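Local coordinates for zona occludens toxin N-terminal domain-containing protein (Neisseria meningitidis MC58, PDB 2R2A) that is the N-terminal, probably nucleotide-binding P-loop domain of a membrane protein related to the zonular occludens toxin, at residues 6-11 with 125-130; 12-17 with 129-134; 42-47 with 84-89. All blocks are in the same frame, centred on the assembly; numbering follows the deposited sequence.

Contact 1: 6-11 with 125-130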
loop_
_atom_site.group_PDB
_atom_site.type_symbol
_atom_site.label_atom_id
_atom_site.label_comp_id
_atom_site.label_asym_id
_atom_site.label_seq_id
_atom_site.Cartn_x
_atom_site.Cartn_y
_atom_site.Cartn_z
ATOM N N GLU A 6 -2.179 -7.451 7.558
ATOM C CA GLU A 6 -0.755 -7.361 7.315
ATOM C C GLU A 6 -0.409 -6.092 6.515
ATOM O O GLU A 6 -1.312 -5.380 6.065
ATOM C CB GLU A 6 -0.241 -8.659 6.650
ATOM C CG GLU A 6 -0.453 -8.734 5.145
ATOM C CD GLU A 6 0.264 -9.923 4.485
ATOM O OE1 GLU A 6 0.754 -10.821 5.210
ATOM O OE2 GLU A 6 0.320 -9.961 3.233
ATOM N N ILE A 7 0.890 -5.819 6.408
ATOM C CA ILE A 7 1.416 -4.746 5.569
ATOM C C ILE A 7 2.149 -5.359 4.372
ATOM O O ILE A 7 3.073 -6.159 4.525
ATOM C CB ILE A 7 2.381 -3.786 6.298
ATOM C CG1 ILE A 7 1.690 -3.177 7.524
ATOM C CG2 ILE A 7 2.874 -2.683 5.295
ATOM C CD1 ILE A 7 2.574 -2.204 8.296
ATOM N N CYS A 8 1.708 -4.945 3.198
ATOM C CA CYS A 8 2.216 -5.434 1.924
ATOM C C CYS A 8 2.875 -4.268 1.195
ATOM O O CYS A 8 2.280 -3.177 1.067
ATOM C CB CYS A 8 1.058 -5.989 1.092
ATOM S SG CYS A 8 1.546 -6.488 -0.588
ATOM N N LEU A 9 4.081 -4.513 0.687
ATOM C CA LEU A 9 4.844 -3.520 -0.079
ATOM C C LEU A 9 4.896 -3.892 -1.579
ATOM O O LEU A 9 5.169 -5.059 -1.928
ATOM C CB LEU A 9 6.248 -3.423 0.499
ATOM C CG LEU A 9 7.301 -2.588 -0.238
ATOM C CD1 LEU A 9 6.905 -1.103 -0.345
ATOM C CD2 LEU A 9 8.662 -2.705 0.458
ATOM N N ILE A 10 4.629 -2.926 -2.461
ATOM C CA ILE A 10 4.771 -3.168 -3.874
ATOM C C ILE A 10 5.759 -2.117 -4.413
ATOM O O ILE A 10 5.538 -0.915 -4.263
ATOM C CB ILE A 10 3.449 -3.119 -4.615
ATOM C CG1 ILE A 10 2.442 -4.202 -4.127
ATOM C CG2 ILE A 10 3.757 -3.308 -6.125
ATOM C CD1 ILE A 10 0.941 -3.878 -4.509
ATOM N N THR A 11 6.826 -2.531 -5.087
ATOM C CA THR A 11 7.797 -1.592 -5.604
ATOM C C THR A 11 8.088 -1.872 -7.081
ATOM O O THR A 11 7.688 -2.935 -7.615
ATOM C CB THR A 11 9.155 -1.603 -4.791
ATOM O OG1 THR A 11 9.722 -2.940 -4.780
ATOM C CG2 THR A 11 8.848 -1.149 -3.331
ATOM N N ASP A 125 -5.569 -3.684 7.157
ATOM C CA ASP A 125 -4.617 -4.112 6.118
ATOM C C ASP A 125 -4.064 -2.907 5.381
ATOM O O ASP A 125 -4.791 -1.989 5.048
ATOM C CB ASP A 125 -5.257 -5.098 5.160
ATOM C CG ASP A 125 -5.266 -6.511 5.722
ATOM O OD1 ASP A 125 -4.241 -7.215 5.563
ATOM O OD2 ASP A 125 -6.276 -6.906 6.340
ATOM N N ILE A 126 -2.761 -2.891 5.136
ATOM C CA ILE A 126 -2.146 -1.730 4.544
ATOM C C ILE A 126 -1.348 -2.196 3.325
ATOM O O ILE A 126 -0.685 -3.217 3.400
ATOM C CB ILE A 126 -1.148 -1.062 5.543
ATOM C CG1 ILE A 126 -1.885 -0.581 6.805
ATOM C CG2 ILE A 126 -0.372 0.089 4.826
ATOM C CD1 ILE A 126 -0.955 -0.201 8.006
ATOM N N PHE A 127 -1.486 -1.499 2.199
ATOM C CA PHE A 127 -0.617 -1.728 1.001
ATOM C C PHE A 127 0.128 -0.426 0.771
ATOM O O PHE A 127 -0.506 0.631 0.690
ATOM C CB PHE A 127 -1.459 -2.024 -0.232
ATOM C CG PHE A 127 -2.205 -3.316 -0.148
ATOM C CD1 PHE A 127 -1.667 -4.464 -0.703
ATOM C CD2 PHE A 127 -3.430 -3.394 0.558
ATOM C CE1 PHE A 127 -2.347 -5.713 -0.601
ATOM C CE2 PHE A 127 -4.101 -4.637 0.683
ATOM C CZ PHE A 127 -3.575 -5.771 0.103
ATOM N N VAL A 128 1.454 -0.490 0.589
ATOM C CA VAL A 128 2.198 0.719 0.250
ATOM C C VAL A 128 2.926 0.461 -1.066
ATOM O O VAL A 128 3.494 -0.600 -1.257
ATOM C CB VAL A 128 3.231 1.124 1.347
ATOM C CG1 VAL A 128 2.501 1.881 2.510
ATOM C CG2 VAL A 128 4.009 -0.079 1.853
ATOM N N LEU A 129 2.769 1.379 -2.012
ATOM C CA LEU A 129 3.424 1.281 -3.312
ATOM C C LEU A 129 4.464 2.386 -3.357
ATOM O O LEU A 129 4.208 3.539 -2.880
ATOM C CB LEU A 129 2.404 1.515 -4.437
ATOM C CG LEU A 129 1.402 0.394 -4.742
ATOM C CD1 LEU A 129 0.504 0.181 -3.571
ATOM C CD2 LEU A 129 0.585 0.781 -6.000
ATOM N N THR A 130 5.652 2.068 -3.890
ATOM C CA THR A 130 6.611 3.144 -4.008
ATOM C C THR A 130 7.591 2.657 -5.067
ATOM O O THR A 130 7.511 1.488 -5.489
ATOM C CB THR A 130 7.318 3.497 -2.638
ATOM O OG1 THR A 130 8.207 4.623 -2.839
ATOM C CG2 THR A 130 8.158 2.322 -2.132
#
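The middle of the central beta-sheet of this P-loop domain is formed where strand 7-11 runs parallel to strand 125-130, Ile7 pairing with Ile126, Cys8 with Phe127, Leu9 with Val128 and Ile10 with Leu129. Five backbone bonds stitch the pair, from Ile126 N to Glu6 O (3.0 Å) as far as Thr130 N to Ile10 O. A side chain prolongs the row at its start: Asp125 OD1 accepts from Glu6 N at 2.9 Å, the N-H coming from well above the carboxylate plane, while OD2 forms a salt bridge with Arg41.

On one face, the side chains of Ile7 and Ile126 lie alongside each other and point the same way, CG1 of Ile7 4.0 Å from CD1 of Ile126. Farther along, the CD1 methyl of Leu9 sits 3.8 Å from Val128 CG2 and also reaches Thr130 CG2, and the CG2 methyls of Thr11 and Thr130 meet at 3.7 Å. The hydroxyls of these two threonines bond elsewhere, to His149 and Gln97 respectively.

The other face carries Cys8, Phe127, Ile10 and Leu129. Cys8 CB lies 3.6 Å from Phe127 CD1, and chi1 of 175°, with SG anti to the backbone N, sets the sulfur beside the same CD1-CE1 side, oblique to the ring and 4.9 Å from its centroid. Met22 and Met25 of helix 18-28 pack on Phe127 from this face. Neighbouring parallel strands, one running into a loop that is probably the Walker A loop, are consistent with the P-loop NTPase fold to which the family is assigned.

Contact 2: 12-17 with 129-134. With SO4 (sulfate ion), chain C.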
loop_
_atom_site.group_PDB
_atom_site.type_symbol
_atom_site.label_atom_id
_atom_site.label_comp_id
_atom_site.label_asym_id
_atom_site.label_seq_id
_atom_site.Cartn_x
_atom_site.Cartn_y
_atom_site.Cartn_z
ATOM N N GLY A 12 8.733 -0.901 -7.703
ATOM C CA GLY A 12 9.047 -0.955 -9.144
ATOM C C GLY A 12 9.059 0.443 -9.721
ATOM O O GLY A 12 8.514 1.382 -9.144
ATOM N N THR A 13 9.780 0.601 -10.819
ATOM C CA THR A 13 9.930 1.926 -11.427
ATOM C C THR A 13 8.571 2.441 -11.972
ATOM O O THR A 13 7.627 1.651 -12.209
ATOM C CB THR A 13 10.920 1.858 -12.627
ATOM O OG1 THR A 13 10.385 1.008 -13.633
ATOM C CG2 THR A 13 12.262 1.321 -12.228
ATOM N N PRO A 14 8.452 3.762 -12.183
ATOM C CA PRO A 14 7.248 4.299 -12.817
ATOM C C PRO A 14 7.009 3.619 -14.167
ATOM O O PRO A 14 7.945 3.450 -14.946
ATOM C CB PRO A 14 7.568 5.784 -13.028
ATOM C CG PRO A 14 8.506 6.097 -11.803
ATOM C CD PRO A 14 9.409 4.838 -11.826
ATOM N N GLY A 15 5.741 3.276 -14.402
ATOM C CA GLY A 15 5.313 2.599 -15.644
ATOM C C GLY A 15 5.511 1.077 -15.621
ATOM O O GLY A 15 5.215 0.399 -16.590
ATOM N N SER A 16 6.033 0.530 -14.520
ATOM C CA SER A 16 6.221 -0.932 -14.409
ATOM C C SER A 16 4.900 -1.672 -14.196
ATOM O O SER A 16 4.835 -2.882 -14.354
ATOM C CB SER A 16 7.223 -1.275 -13.275
ATOM O OG SER A 16 6.696 -0.903 -12.007
ATOM N N GLY A 17 3.854 -0.968 -13.761
ATOM C CA GLY A 17 2.509 -1.550 -13.577
ATOM C C GLY A 17 2.105 -1.872 -12.143
ATOM O O GLY A 17 1.327 -2.809 -11.893
ATOM N N LEU A 129 2.769 1.379 -2.012
ATOM C CA LEU A 129 3.424 1.281 -3.312
ATOM C C LEU A 129 4.464 2.386 -3.357
ATOM O O LEU A 129 4.208 3.539 -2.880
ATOM C CB LEU A 129 2.404 1.515 -4.437
ATOM C CG LEU A 129 1.402 0.394 -4.742
ATOM C CD1 LEU A 129 0.504 0.181 -3.571
ATOM C CD2 LEU A 129 0.585 0.781 -6.000
ATOM N N THR A 130 5.652 2.068 -3.890
ATOM C CA THR A 130 6.611 3.144 -4.008
ATOM C C THR A 130 7.591 2.657 -5.067
ATOM O O THR A 130 7.511 1.488 -5.489
ATOM C CB THR A 130 7.318 3.497 -2.638
ATOM O OG1 THR A 130 8.207 4.623 -2.839
ATOM C CG2 THR A 130 8.158 2.322 -2.132
ATOM N N GLN A 131 8.514 3.521 -5.472
ATOM C CA GLN A 131 9.444 3.168 -6.502
ATOM C C GLN A 131 10.615 2.328 -5.974
ATOM O O GLN A 131 11.223 1.566 -6.755
ATOM C CB GLN A 131 9.994 4.447 -7.174
ATOM C CG GLN A 131 8.873 5.114 -7.955
ATOM C CD GLN A 131 9.257 6.472 -8.466
ATOM O OE1 GLN A 131 10.208 6.578 -9.203
ATOM N NE2 GLN A 131 8.513 7.525 -8.051
ATOM N N GLY A 132 10.956 2.473 -4.698
ATOM C CA GLY A 132 12.089 1.716 -4.146
ATOM C C GLY A 132 11.904 1.627 -2.637
ATOM O O GLY A 132 11.474 2.597 -2.003
ATOM N N PRO A 133 12.253 0.471 -2.045
ATOM C CA PRO A 133 11.946 0.319 -0.621
ATOM C C PRO A 133 12.662 1.381 0.256
ATOM O O PRO A 133 12.103 1.808 1.248
ATOM C CB PRO A 133 12.496 -1.097 -0.274
ATOM C CG PRO A 133 12.802 -1.728 -1.516
ATOM C CD PRO A 133 12.942 -0.708 -2.624
ATOM N N LYS A 134 13.870 1.807 -0.126
ATOM C CA LYS A 134 14.659 2.702 0.755
ATOM C C LYS A 134 14.153 4.145 0.802
ATOM O O LYS A 134 14.711 4.977 1.511
ATOM C CB LYS A 134 16.131 2.655 0.380
ATOM C CG LYS A 134 16.735 1.248 0.615
ATOM C CD LYS A 134 18.151 1.237 0.125
ATOM C CE LYS A 134 18.895 0.047 0.720
ATOM N NZ LYS A 134 20.215 -0.200 0.063
HETATM S S SO4 C . 3.105 2.257 -12.151
HETATM O O1 SO4 C . 3.652 3.557 -12.071
HETATM O O2 SO4 C . 2.858 1.831 -13.492
HETATM O O3 SO4 C . 1.890 2.302 -11.356
HETATM O O4 SO4 C . 4.078 1.339 -11.556
#
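Pro14 and Gln131 meet with their side chains at about a right angle, the amide end of the glutamine lying against the proline ring. Gln131 OE1 is 3.1 Å from Pro14 CG and almost as near Pro14 CD, with the amide carbon of Gln131 just behind. The Gln131 chain is extended beyond CG (chi2 171°), which carries the amide out to the ring, and NE2 is held by Glu95.

The backbones approach beside this pair. Gly12 O receives a CA-H...O contact from Gln131 CA at 3.3 Å and is also hydrogen-bonded to Lys18 NZ. The bond from Gly12 N to Thr130 O is weak, long and bent, at 3.5 Å and 129°.

The 12-17 loop is shaped from within. Thr13 to Ser16 form a type II beta turn in which Thr13 O accepts twice: from Ser16 N, and from Ser16 OG at 2.7 Å in the carbonyl plane. This double grip helps to fix the turn from which backbone amides reach the sulfate. Gly15 N meets sulfate O1 at 3.1 Å almost straight, at 169°, whereas Gly17 N, at the N-cap of helix 18-28, divides its hydrogen between O2 and O4. Lys18 NZ and Thr19 N complete the set.

The sulfate probably comes from the crystallisation liquor. Amide N-H groups, a lysine and the start of a helix gathered round a tetrahedral anion are consistent with a Walker A loop, and would suit the site to a nucleotide phosphate.

Contact 3: 42-47 with 84-89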
loop_
_atom_site.group_PDB
_atom_site.type_symbol
_atom_site.label_atom_id
_atom_site.label_comp_id
_atom_site.label_asym_id
_atom_site.label_seq_id
_atom_site.Cartn_x
_atom_site.Cartn_y
_atom_site.Cartn_z
ATOM N N LYS A 42 -14.122 -1.233 4.120
ATOM C CA LYS A 42 -13.912 0.131 3.668
ATOM C C LYS A 42 -12.467 0.266 3.174
ATOM O O LYS A 42 -11.557 -0.257 3.817
ATOM C CB LYS A 42 -14.157 1.092 4.829
ATOM C CG LYS A 42 -14.042 2.543 4.469
ATOM C CD LYS A 42 -14.585 3.438 5.620
ATOM C CE LYS A 42 -14.708 4.891 5.147
ATOM N NZ LYS A 42 -14.979 5.896 6.247
ATOM N N VAL A 43 -12.278 0.934 2.032
ATOM C CA VAL A 43 -10.953 1.168 1.415
ATOM C C VAL A 43 -10.583 2.670 1.468
ATOM O O VAL A 43 -11.366 3.519 1.052
ATOM C CB VAL A 43 -10.911 0.646 -0.053
ATOM C CG1 VAL A 43 -9.523 0.888 -0.721
ATOM C CG2 VAL A 43 -11.233 -0.863 -0.117
ATOM N N PHE A 44 -9.427 2.988 2.041
ATOM C CA PHE A 44 -8.895 4.361 2.022
ATOM C C PHE A 44 -7.757 4.361 1.029
ATOM O O PHE A 44 -6.887 3.489 1.093
ATOM C CB PHE A 44 -8.366 4.765 3.406
ATOM C CG PHE A 44 -9.448 4.837 4.477
ATOM C CD1 PHE A 44 -9.679 3.767 5.336
ATOM C CD2 PHE A 44 -10.191 6.002 4.631
ATOM C CE1 PHE A 44 -10.674 3.843 6.334
ATOM C CE2 PHE A 44 -11.202 6.090 5.614
ATOM C CZ PHE A 44 -11.431 5.004 6.463
ATOM N N THR A 45 -7.748 5.305 0.100
ATOM C CA THR A 45 -6.632 5.352 -0.837
ATOM C C THR A 45 -6.450 6.724 -1.420
ATOM O O THR A 45 -7.350 7.553 -1.333
ATOM C CB THR A 45 -6.746 4.258 -1.949
ATOM O OG1 THR A 45 -5.536 4.191 -2.723
ATOM C CG2 THR A 45 -7.953 4.494 -2.860
ATOM N N ASN A 46 -5.261 6.968 -1.980
ATOM C CA ASN A 46 -4.984 8.195 -2.733
ATOM C C ASN A 46 -4.910 7.906 -4.243
ATOM O O ASN A 46 -4.582 8.801 -5.016
ATOM C CB ASN A 46 -3.682 8.889 -2.239
ATOM C CG ASN A 46 -2.435 8.025 -2.426
ATOM O OD1 ASN A 46 -2.485 6.802 -2.310
ATOM N ND2 ASN A 46 -1.292 8.672 -2.715
ATOM N N ILE A 47 -5.171 6.656 -4.661
ATOM C CA ILE A 47 -5.076 6.311 -6.082
ATOM C C ILE A 47 -6.178 7.004 -6.881
ATOM O O ILE A 47 -7.341 6.853 -6.551
ATOM C CB ILE A 47 -5.147 4.799 -6.331
ATOM C CG1 ILE A 47 -3.851 4.104 -5.822
ATOM C CG2 ILE A 47 -5.259 4.504 -7.825
ATOM C CD1 ILE A 47 -4.032 2.629 -5.714
ATOM N N PRO A 84 -14.368 3.670 15.390
ATOM C CA PRO A 84 -15.231 2.536 15.074
ATOM C C PRO A 84 -15.637 2.326 13.618
ATOM O O PRO A 84 -15.641 1.190 13.170
ATOM C CB PRO A 84 -16.495 2.790 15.933
ATOM C CG PRO A 84 -16.144 3.899 16.888
ATOM C CD PRO A 84 -14.671 4.181 16.740
ATOM N N GLU A 85 -16.022 3.381 12.902
ATOM C CA GLU A 85 -16.472 3.205 11.518
ATOM C C GLU A 85 -15.324 2.747 10.625
ATOM O O GLU A 85 -15.563 2.243 9.525
ATOM C CB GLU A 85 -17.083 4.485 10.953
ATOM C CG GLU A 85 -16.213 5.749 11.108
ATOM C CD GLU A 85 -16.626 6.609 12.301
ATOM O OE1 GLU A 85 -17.774 6.488 12.796
ATOM O OE2 GLU A 85 -15.798 7.419 12.751
ATOM N N ASN A 86 -14.095 2.918 11.116
ATOM C CA ASN A 86 -12.874 2.619 10.348
ATOM C C ASN A 86 -12.097 1.352 10.736
ATOM O O ASN A 86 -11.119 0.995 10.068
ATOM C CB ASN A 86 -11.941 3.827 10.380
ATOM C CG ASN A 86 -12.554 5.061 9.750
ATOM O OD1 ASN A 86 -13.405 4.977 8.866
ATOM N ND2 ASN A 86 -12.129 6.220 10.210
ATOM N N ILE A 87 -12.527 0.664 11.792
ATOM C CA ILE A 87 -11.887 -0.600 12.190
ATOM C C ILE A 87 -12.068 -1.653 11.091
ATOM O O ILE A 87 -13.093 -1.675 10.406
ATOM C CB ILE A 87 -12.380 -1.132 13.584
ATOM C CG1 ILE A 87 -13.699 -1.902 13.472
ATOM C CG2 ILE A 87 -12.435 0.005 14.626
ATOM C CD1 ILE A 87 -14.437 -2.123 14.828
ATOM N N GLY A 88 -11.038 -2.476 10.897
ATOM C CA GLY A 88 -11.031 -3.524 9.888
ATOM C C GLY A 88 -10.979 -3.003 8.456
ATOM O O GLY A 88 -11.362 -3.703 7.520
ATOM N N SER A 89 -10.490 -1.782 8.268
ATOM C CA SER A 89 -10.491 -1.194 6.928
ATOM C C SER A 89 -9.194 -1.556 6.200
ATOM O O SER A 89 -8.298 -2.168 6.786
ATOM C CB SER A 89 -10.737 0.333 6.991
ATOM O OG SER A 89 -9.736 0.994 7.737
#
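Lys42 is extended throughout, with CG anti to the backbone N (chi1 -177°), and this carries its ammonium from the residue just ahead of strand 43-45 to Asn86. Asn86 in turn has CG anti to its own carbonyl carbon, a setting that directs the amide to meet both Lys42 and the ring of Phe44. Lys42 NZ donates to Asn86 OD1 at 3.2 Å, in the carbonyl plane, with a C=O...N angle of 156°. The same oxygen lies 3.1 Å from Phe44 CZ. It comes to the ring at its edge, near the ring plane, while the amide plane stands almost perpendicular to the ring at 88°. Asn86 ND2 is bonded to Trp80 O, so the amide is held at both ends and its rotation is fixed.

The arrangement belongs to the entrance of strand 90-93. Residues 86-89 make a type II beta turn, with Gly88 at positive phi, and this turn delivers the chain to that strand, which pairs in parallel with 43-45 in the central sheet of the P-loop domain. Backbone bonds from Lys42 and Phe44 to Ile90 take up the pairing immediately beyond the turn.

Ser89 closes the turn with its side chain: OG donates to Asn86 O at 2.7 Å, whereas the backbone bond from Ser89 N to that oxygen is weak. The hydroxyl oxygen also rests at the edge of the Phe44 ring, 3.3 Å from CE1, so two polar oxygens, Ser89 OG and Asn86 OD1, line adjacent C-H positions of one ring. Ser89 CB packs against Lys42 O at 3.3 Å. Trp80 meets the Phe44 ring with the two planes inclined to each other.

All three contacts reach the same central sheet, in which strands 43-45, 90-93, 125-130 and 7-11 are consecutive neighbours. Contacts 1 and 2 have centres about 11 Å apart and share Leu129 and Thr130; they also touch directly, Thr11 CG2 packing 4.0 Å from Pro133 N. Strand 7-11 of contact 1 runs on into the 12-17 loop that holds the sulfate, with the side chain of Leu129 about 6 Å from it (nearest atoms). Contact 3 lies with its centre about 14 Å from that of contact 1, joined to it by a probable hydrogen bond between Asp125 N and Ser89 O (3.1 Å). Contacts 2 and 3, their centres about 23 Å apart, do not touch.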